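Local coordinates for protein glucose dehydrogenase (PDB 7CDY) that is a dehydrogenase of the glucose/sorbosone dehydrogenase family, with a beta-propeller fold and a bound calcium ion, at residues W186-L198 / A204-D216. Sequence-based numbering, arbitrary orientation.
Sequences WSYGHRNPQGLAL and AIWEHEHGPRGGD
The hairpin of strands 192-198 and 205-210 pairs antiparallel at its closed end, where Ala-197 and Trp-206 exchange two backbone hydrogen bonds. Beside them Leu-196 CD1 packs on Ile-205 CG2 at 3.6 Å. Further along, a classic beta bulge sets Gln-194 and Gly-195 both against His-208. The imidazole of His-208 lies over the CA of Gly-195, a CH-pi contact of 3.5 Å to the ring centroid; its CG, between backbone N and carbonyl carbon (chi1 71°), folds the ring over the neighbouring strand, and NE2 is hydrogen-bonded to Gly-269 O. These are the first two strands of a four-stranded propeller blade. At the open end His-190 ND1 donates a hydrogen bond to Glu-209 OE2 at 2.9 Å, the oxygen near the imidazole plane. Ser-187 OG is hydrogen-bonded to His-190 NE2, so both nitrogens are gripped and the ring's rotation is set. Glu-209 OE1 accepts hydrogen bonds from Arg-191 N, above the carboxylate plane, and from a water shared with Gly-189 O. Glu-207 OE2 lies 2.6 Å from Glu-209 OE2, so one acid probably holds a proton; Glu-207 OE1 is hydrogen-bonded to Asn-219. Glu-209 also touches Glu-217, a calcium ligand. His-210 NE2 donates a hydrogen bond to Gln-194 OE1 at 2.7 Å, amide and ring planes 77° apart. The extended Arg-191 chain lets NH1 donate to His-210 O at 3.1 Å, a hydrogen bond from above the carbonyl plane, while Gly-211 O and Pro-212 CA lie over one guanidinium face.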
ATOM      1  N   TRP A 186       3.954  -7.756 -12.839  1.00  9.25           N
ATOM      2  CA  TRP A 186       5.300  -7.989 -12.340  1.00 10.53           C
ATOM      3  C   TRP A 186       5.394  -9.326 -11.622  1.00  9.15           C
ATOM      4  O   TRP A 186       6.245 -10.153 -11.956  1.00 10.65           O
ATOM      5  CB  TRP A 186       5.709  -6.844 -11.398  1.00 10.24           C
ATOM      6  CG  TRP A 186       7.091  -6.955 -10.815  1.00 11.02           C
ATOM      7  CD1 TRP A 186       7.426  -7.412  -9.565  1.00 12.98           C
ATOM      8  CD2 TRP A 186       8.318  -6.587 -11.448  1.00 12.76           C
ATOM      9  NE1 TRP A 186       8.783  -7.356  -9.391  1.00 14.82           N
ATOM     10  CE2 TRP A 186       9.356  -6.844 -10.529  1.00 11.98           C
ATOM     11  CE3 TRP A 186       8.640  -6.068 -12.706  1.00 13.77           C
ATOM     12  CZ2 TRP A 186      10.695  -6.594 -10.831  1.00 16.18           C
ATOM     13  CZ3 TRP A 186       9.973  -5.816 -13.003  1.00 17.21           C
ATOM     14  CH2 TRP A 186      10.981  -6.078 -12.068  1.00 15.58           C
ATOM     15  N   SER A 187       4.531  -9.560 -10.628  1.00  9.00           N
ATOM     16  CA  SER A 187       4.490 -10.816  -9.887  1.00  8.71           C
ATOM     17  C   SER A 187       3.043 -11.166  -9.577  1.00  8.18           C
ATOM     18  O   SER A 187       2.146 -10.322  -9.655  1.00  8.26           O
ATOM     19  CB  SER A 187       5.322 -10.746  -8.603  1.00  9.73           C
ATOM     20  OG  SER A 187       4.894  -9.665  -7.779  1.00 10.32           O
ATOM     21  N   TYR A 188       2.819 -12.428  -9.212  1.00  8.96           N
ATOM     22  CA  TYR A 188       1.463 -12.923  -9.023  1.00  8.65           C
ATOM     23  C   TYR A 188       1.394 -13.784  -7.767  1.00  8.32           C
ATOM     24  O   TYR A 188       2.388 -13.972  -7.067  1.00  8.96           O
ATOM     25  CB  TYR A 188       0.935 -13.604 -10.293  1.00 10.86           C
ATOM     26  CG  TYR A 188       1.522 -14.944 -10.671  1.00 10.08           C
ATOM     27  CD1 TYR A 188       2.843 -15.071 -11.086  1.00 10.50           C
ATOM     28  CD2 TYR A 188       0.724 -16.074 -10.674  1.00 11.04           C
ATOM     29  CE1 TYR A 188       3.356 -16.310 -11.461  1.00 11.50           C
ATOM     30  CE2 TYR A 188       1.224 -17.309 -11.058  1.00 14.28           C
ATOM     31  CZ  TYR A 188       2.532 -17.408 -11.448  1.00 11.07           C
ATOM     32  OH  TYR A 188       3.031 -18.645 -11.819  1.00 15.11           O
ATOM     33  N   GLY A 189       0.199 -14.292  -7.467  1.00  8.62           N
ATOM     34  CA  GLY A 189       0.019 -15.070  -6.253  1.00  8.96           C
ATOM     35  C   GLY A 189       0.050 -14.271  -4.971  1.00  8.60           C
ATOM     36  O   GLY A 189       0.537 -14.770  -3.946  1.00  9.18           O
ATOM     37  N   HIS A 190      -0.478 -13.048  -4.995  1.00  8.21           N
ATOM     38  CA  HIS A 190      -0.605 -12.199  -3.821  1.00  8.81           C
ATOM     39  C   HIS A 190      -2.054 -12.190  -3.343  1.00  8.26           C
ATOM     40  O   HIS A 190      -2.985 -12.381  -4.131  1.00 10.20           O
ATOM     41  CB  HIS A 190      -0.152 -10.773  -4.166  1.00 10.27           C
ATOM     42  CG  HIS A 190       1.267 -10.697  -4.638  1.00  9.25           C
ATOM     43  ND1 HIS A 190       2.340 -10.904  -3.797  1.00 10.47           N
ATOM     44  CD2 HIS A 190       1.793 -10.475  -5.869  1.00  9.46           C
ATOM     45  CE1 HIS A 190       3.467 -10.791  -4.483  1.00  9.88           C
ATOM     46  NE2 HIS A 190       3.162 -10.534  -5.742  1.00  9.65           N
ATOM     47  N   ARG A 191      -2.237 -11.994  -2.030  1.00  9.36           N
ATOM     48  CA  ARG A 191      -3.581 -11.990  -1.455  1.00  9.25           C
ATOM     49  C   ARG A 191      -4.176 -10.583  -1.353  1.00  9.11           C
ATOM     50  O   ARG A 191      -5.007 -10.203  -2.184  1.00 10.54           O
ATOM     51  CB  ARG A 191      -3.612 -12.713  -0.107  1.00  9.38           C
ATOM     52  CG  ARG A 191      -5.009 -12.876   0.450  1.00 10.06           C
ATOM     53  CD  ARG A 191      -4.977 -13.666   1.757  1.00  9.24           C
ATOM     54  NE  ARG A 191      -6.293 -13.712   2.384  1.00  9.65           N
ATOM     55  CZ  ARG A 191      -6.794 -12.725   3.113  1.00  9.76           C
ATOM     56  NH1 ARG A 191      -6.064 -11.645   3.350  1.00 11.55           N
ATOM     57  NH2 ARG A 191      -8.009 -12.833   3.625  1.00 11.99           N
ATOM     58  N   ASN A 192      -3.802  -9.805  -0.334  1.00  9.47           N
ATOM     59  CA  ASN A 192      -4.253  -8.421  -0.216  1.00  8.79           C
ATOM     60  C   ASN A 192      -3.110  -7.558   0.281  1.00  8.91           C
ATOM     61  O   ASN A 192      -2.905  -7.405   1.494  1.00  9.77           O
ATOM     62  CB  ASN A 192      -5.466  -8.263   0.697  1.00 10.97           C
ATOM     63  CG  ASN A 192      -6.064  -6.891   0.569  1.00 10.32           C
ATOM     64  OD1 ASN A 192      -6.004  -6.294  -0.505  1.00 12.85           O
ATOM     65  ND2 ASN A 192      -6.634  -6.375   1.651  1.00 15.05           N
ATOM     66  N   PRO A 193      -2.338  -6.975  -0.637  1.00  8.17           N
ATOM     67  CA  PRO A 193      -1.135  -6.217  -0.248  1.00  9.50           C
ATOM     68  C   PRO A 193      -1.484  -4.807   0.195  1.00  9.14           C
ATOM     69  O   PRO A 193      -2.026  -4.015  -0.584  1.00 12.51           O
ATOM     70  CB  PRO A 193      -0.291  -6.202  -1.530  1.00  8.74           C
ATOM     71  CG  PRO A 193      -1.292  -6.392  -2.650  1.00 18.19           C
ATOM     72  CD  PRO A 193      -2.457  -7.165  -2.095  1.00 10.79           C
ATOM     73  N   GLN A 194      -1.132  -4.479   1.440  1.00  8.80           N
ATOM     74  CA  GLN A 194      -1.297  -3.126   1.950  1.00  8.50           C
ATOM     75  C   GLN A 194       0.037  -2.515   2.374  1.00  8.53           C
ATOM     76  O   GLN A 194       0.064  -1.536   3.132  1.00  9.57           O
ATOM     77  CB  GLN A 194      -2.379  -3.051   3.033  1.00 10.24           C
ATOM     78  CG  GLN A 194      -3.787  -3.311   2.456  1.00 12.43           C
ATOM     79  CD  GLN A 194      -4.913  -3.131   3.458  1.00 12.25           C
ATOM     80  OE1 GLN A 194      -4.715  -3.243   4.663  1.00 14.67           O
ATOM     81  NE2 GLN A 194      -6.109  -2.842   2.950  1.00 16.10           N
ATOM     82  N   GLY A 195       1.147  -3.028   1.839  1.00  8.62           N
ATOM     83  CA  GLY A 195       2.440  -2.401   2.018  1.00  9.45           C
ATOM     84  C   GLY A 195       3.256  -2.518   0.749  1.00  7.94           C
ATOM     85  O   GLY A 195       3.297  -3.597   0.145  1.00  8.89           O
ATOM     86  N   LEU A 196       3.914  -1.432   0.348  1.00  9.79           N
ATOM     87  CA  LEU A 196       4.742  -1.449  -0.857  1.00  9.19           C
ATOM     88  C   LEU A 196       5.748  -0.317  -0.749  1.00  9.23           C
ATOM     89  O   LEU A 196       5.351   0.848  -0.637  1.00 10.13           O
ATOM     90  CB  LEU A 196       3.857  -1.260  -2.089  1.00  9.67           C
ATOM     91  CG  LEU A 196       4.498  -1.542  -3.445  1.00  8.75           C
ATOM     92  CD1 LEU A 196       4.767  -3.032  -3.617  1.00 10.29           C
ATOM     93  CD2 LEU A 196       3.595  -1.027  -4.571  1.00 11.21           C
ATOM     94  N   ALA A 197       7.037  -0.629  -0.812  1.00  9.80           N
ATOM     95  CA  ALA A 197       8.017   0.434  -0.620  1.00  9.89           C
ATOM     96  C   ALA A 197       9.355   0.058  -1.232  1.00 10.28           C
ATOM     97  O   ALA A 197       9.730  -1.115  -1.279  1.00 11.92           O
ATOM     98  CB  ALA A 197       8.195   0.770   0.861  1.00 11.91           C
ATOM     99  N   LEU A 198      10.081   1.082  -1.670  1.00 12.45           N
ATOM    100  CA  LEU A 198      11.401   0.923  -2.265  1.00 12.67           C
ATOM    101  C   LEU A 198      12.454   0.897  -1.166  1.00 12.03           C
ATOM    102  O   LEU A 198      12.562   1.840  -0.376  1.00 13.38           O
ATOM    103  CB  LEU A 198      11.647   2.111  -3.187  1.00 12.27           C
ATOM    104  CG  LEU A 198      13.009   2.162  -3.875  1.00 14.16           C
ATOM    105  CD1 LEU A 198      13.126   1.060  -4.912  1.00 16.50           C
ATOM    106  CD2 LEU A 198      13.195   3.536  -4.504  1.00 17.10           C
ATOM    107  N   ALA A 204      15.469  -2.320  -4.376  1.00 13.49           N
ATOM    108  CA  ALA A 204      14.426  -3.303  -4.640  1.00 11.65           C
ATOM    109  C   ALA A 204      13.101  -2.876  -4.022  1.00 10.76           C
ATOM    110  O   ALA A 204      13.058  -2.342  -2.908  1.00 12.69           O
ATOM    111  CB  ALA A 204      14.819  -4.660  -4.059  1.00 13.65           C
ATOM    112  N   ILE A 205      12.015  -3.141  -4.746  1.00 10.35           N
ATOM    113  CA  ILE A 205      10.671  -3.017  -4.185  1.00 10.14           C
ATOM    114  C   ILE A 205      10.408  -4.165  -3.219  1.00 10.84           C
ATOM    115  O   ILE A 205      10.610  -5.339  -3.557  1.00 11.35           O
ATOM    116  CB  ILE A 205       9.630  -2.996  -5.317  1.00 10.22           C
ATOM    117  CG1 ILE A 205       9.766  -1.726  -6.165  1.00 12.41           C
ATOM    118  CG2 ILE A 205       8.204  -3.144  -4.754  1.00 13.57           C
ATOM    119  CD1 ILE A 205       9.199  -0.480  -5.503  1.00 13.64           C
ATOM    120  N   TRP A 206       9.960  -3.834  -2.010  1.00 10.04           N
ATOM    121  CA  TRP A 206       9.462  -4.802  -1.041  1.00  9.83           C
ATOM    122  C   TRP A 206       7.958  -4.611  -0.878  1.00  9.94           C
ATOM    123  O   TRP A 206       7.412  -3.528  -1.135  1.00  9.75           O
ATOM    124  CB  TRP A 206      10.141  -4.642   0.323  1.00 11.06           C
ATOM    125  CG  TRP A 206      11.616  -4.993   0.384  1.00 10.31           C
ATOM    126  CD1 TRP A 206      12.538  -4.944  -0.633  1.00 13.91           C
ATOM    127  CD2 TRP A 206      12.335  -5.402   1.555  1.00 10.40           C
ATOM    128  NE1 TRP A 206      13.780  -5.328  -0.155  1.00 12.65           N
ATOM    129  CE2 TRP A 206      13.676  -5.611   1.183  1.00 11.23           C
ATOM    130  CE3 TRP A 206      11.963  -5.624   2.884  1.00 10.83           C
ATOM    131  CZ2 TRP A 206      14.655  -6.027   2.100  1.00 12.30           C
ATOM    132  CZ3 TRP A 206      12.934  -6.038   3.795  1.00 12.71           C
ATOM    133  CH2 TRP A 206      14.262  -6.230   3.396  1.00 12.40           C
ATOM    134  N   GLU A 207       7.292  -5.673  -0.424  1.00  9.56           N
ATOM    135  CA  GLU A 207       5.838  -5.716  -0.366  1.00  9.01           C
ATOM    136  C   GLU A 207       5.426  -6.455   0.894  1.00  9.26           C
ATOM    137  O   GLU A 207       6.153  -7.329   1.374  1.00 10.18           O
ATOM    138  CB  GLU A 207       5.284  -6.423  -1.620  1.00  9.41           C
ATOM    139  CG  GLU A 207       3.783  -6.668  -1.655  1.00 10.05           C
ATOM    140  CD  GLU A 207       3.372  -8.051  -1.177  1.00 11.11           C
ATOM    141  OE1 GLU A 207       4.192  -8.771  -0.567  1.00 12.87           O
ATOM    142  OE2 GLU A 207       2.190  -8.398  -1.396  1.00 10.05           O
ATOM    143  N   HIS A 208       4.251  -6.122   1.428  1.00  8.19           N
ATOM    144  CA  HIS A 208       3.664  -6.973   2.459  1.00  7.75           C
ATOM    145  C   HIS A 208       2.172  -7.144   2.210  1.00  8.32           C
ATOM    146  O   HIS A 208       1.549  -6.367   1.478  1.00  8.44           O
ATOM    147  CB  HIS A 208       4.058  -6.581   3.900  1.00  8.48           C
ATOM    148  CG  HIS A 208       3.459  -5.303   4.399  1.00  8.27           C
ATOM    149  ND1 HIS A 208       2.101  -5.068   4.430  1.00  8.40           N
ATOM    150  CD2 HIS A 208       4.042  -4.224   4.976  1.00  9.14           C
ATOM    151  CE1 HIS A 208       1.877  -3.883   4.974  1.00  8.52           C
ATOM    152  NE2 HIS A 208       3.036  -3.352   5.320  1.00  9.43           N
ATOM    153  N   GLU A 209       1.599  -8.186   2.813  1.00  8.51           N
ATOM    154  CA  GLU A 209       0.204  -8.503   2.537  1.00  8.24           C
ATOM    155  C   GLU A 209      -0.409  -9.233   3.719  1.00  8.36           C
ATOM    156  O   GLU A 209       0.277  -9.919   4.479  1.00  8.70           O
ATOM    157  CB  GLU A 209       0.047  -9.347   1.262  1.00  8.68           C
ATOM    158  CG  GLU A 209       0.876 -10.624   1.253  1.00  8.76           C
ATOM    159  CD  GLU A 209       0.792 -11.322  -0.087  1.00  8.53           C
ATOM    160  OE1 GLU A 209       0.035 -12.301  -0.220  1.00  9.55           O
ATOM    161  OE2 GLU A 209       1.456 -10.861  -1.043  1.00 10.48           O
ATOM    162  N   HIS A 210      -1.727  -9.110   3.819  1.00  8.85           N
ATOM    163  CA  HIS A 210      -2.510  -9.831   4.812  1.00  8.14           C
ATOM    164  C   HIS A 210      -2.636 -11.291   4.422  1.00  7.96           C
ATOM    165  O   HIS A 210      -2.917 -11.619   3.258  1.00  8.49           O
ATOM    166  CB  HIS A 210      -3.931  -9.266   4.856  1.00  9.86           C
ATOM    167  CG  HIS A 210      -4.013  -7.869   5.377  1.00  9.26           C
ATOM    168  ND1 HIS A 210      -4.161  -7.590   6.718  1.00 11.80           N
ATOM    169  CD2 HIS A 210      -3.978  -6.673   4.743  1.00 10.84           C
ATOM    170  CE1 HIS A 210      -4.202  -6.278   6.888  1.00  9.85           C
ATOM    171  NE2 HIS A 210      -4.089  -5.699   5.706  1.00 11.46           N
ATOM    172  N   GLY A 211      -2.445 -12.170   5.402  1.00  8.25           N
ATOM    173  CA  GLY A 211      -2.954 -13.513   5.302  1.00  9.52           C
ATOM    174  C   GLY A 211      -4.404 -13.545   5.694  1.00  9.86           C
ATOM    175  O   GLY A 211      -5.002 -12.523   6.047  1.00 10.26           O
ATOM    176  N   PRO A 212      -5.002 -14.731   5.624  1.00  9.39           N
ATOM    177  CA  PRO A 212      -6.396 -14.884   6.065  1.00 10.29           C
ATOM    178  C   PRO A 212      -6.463 -14.952   7.587  1.00 10.04           C
ATOM    179  O   PRO A 212      -6.157 -13.958   8.253  1.00 12.34           O
ATOM    180  CB  PRO A 212      -6.838 -16.186   5.376  1.00 10.93           C
ATOM    181  CG  PRO A 212      -5.570 -16.988   5.251  1.00 10.52           C
ATOM    182  CD  PRO A 212      -4.437 -15.976   5.073  1.00 10.09           C
ATOM    183  N   ARG A 213      -6.835 -16.092   8.168  1.00 11.15           N
ATOM    184  CA  ARG A 213      -6.717 -16.237   9.617  1.00 12.31           C
ATOM    185  C   ARG A 213      -5.284 -16.671   9.896  1.00 10.38           C
ATOM    186  O   ARG A 213      -4.946 -17.859   9.861  1.00 11.95           O
ATOM    187  CB  ARG A 213      -7.744 -17.227  10.159  1.00 12.93           C
ATOM    188  CG  ARG A 213      -7.668 -17.426  11.666  1.00 15.65           C
ATOM    189  CD  ARG A 213      -8.895 -18.169  12.164  1.00 18.99           C
ATOM    190  NE  ARG A 213      -8.706 -18.688  13.513  1.00 22.25           N
ATOM    191  CZ  ARG A 213      -9.621 -19.399  14.161  1.00 29.07           C
ATOM    192  NH1 ARG A 213      -9.376 -19.839  15.388  1.00 31.58           N
ATOM    193  NH2 ARG A 213     -10.783 -19.671  13.580  1.00 23.30           N
ATOM    194  N   GLY A 214      -4.424 -15.688  10.146  1.00 11.59           N
ATOM    195  CA  GLY A 214      -3.003 -15.923  10.248  1.00  9.80           C
ATOM    196  C   GLY A 214      -2.289 -15.794   8.912  1.00  8.91           C
ATOM    197  O   GLY A 214      -2.890 -15.758   7.832  1.00 10.50           O
ATOM    198  N   GLY A 215      -0.965 -15.717   9.005  1.00  9.24           N
ATOM    199  CA  GLY A 215      -0.115 -15.804   7.833  1.00  9.55           C
ATOM    200  C   GLY A 215       0.165 -14.519   7.081  1.00  9.10           C
ATOM    201  O   GLY A 215       0.428 -14.574   5.870  1.00 10.53           O
ATOM    202  N   ASP A 216       0.160 -13.364   7.746  1.00  8.86           N
ATOM    203  CA  ASP A 216       0.620 -12.143   7.089  1.00  9.24           C
ATOM    204  C   ASP A 216       2.069 -12.329   6.648  1.00  8.33           C
ATOM    205  O   ASP A 216       2.834 -13.075   7.269  1.00  9.75           O
ATOM    206  CB  ASP A 216       0.554 -10.954   8.060  1.00  9.03           C
ATOM    207  CG  ASP A 216      -0.872 -10.496   8.388  1.00  9.74           C
ATOM    208  OD1 ASP A 216      -1.865 -11.117   7.956  1.00 10.72           O
ATOM    209  OD2 ASP A 216      -0.981  -9.477   9.112  1.00 10.13           O
TER
HETATM  210  O   HOH W   1       1.587 -14.306  -1.387  1.00  9.21           O
HETATM  211  O   HOH W   2      -0.554  -5.811   3.961  1.00 10.10           O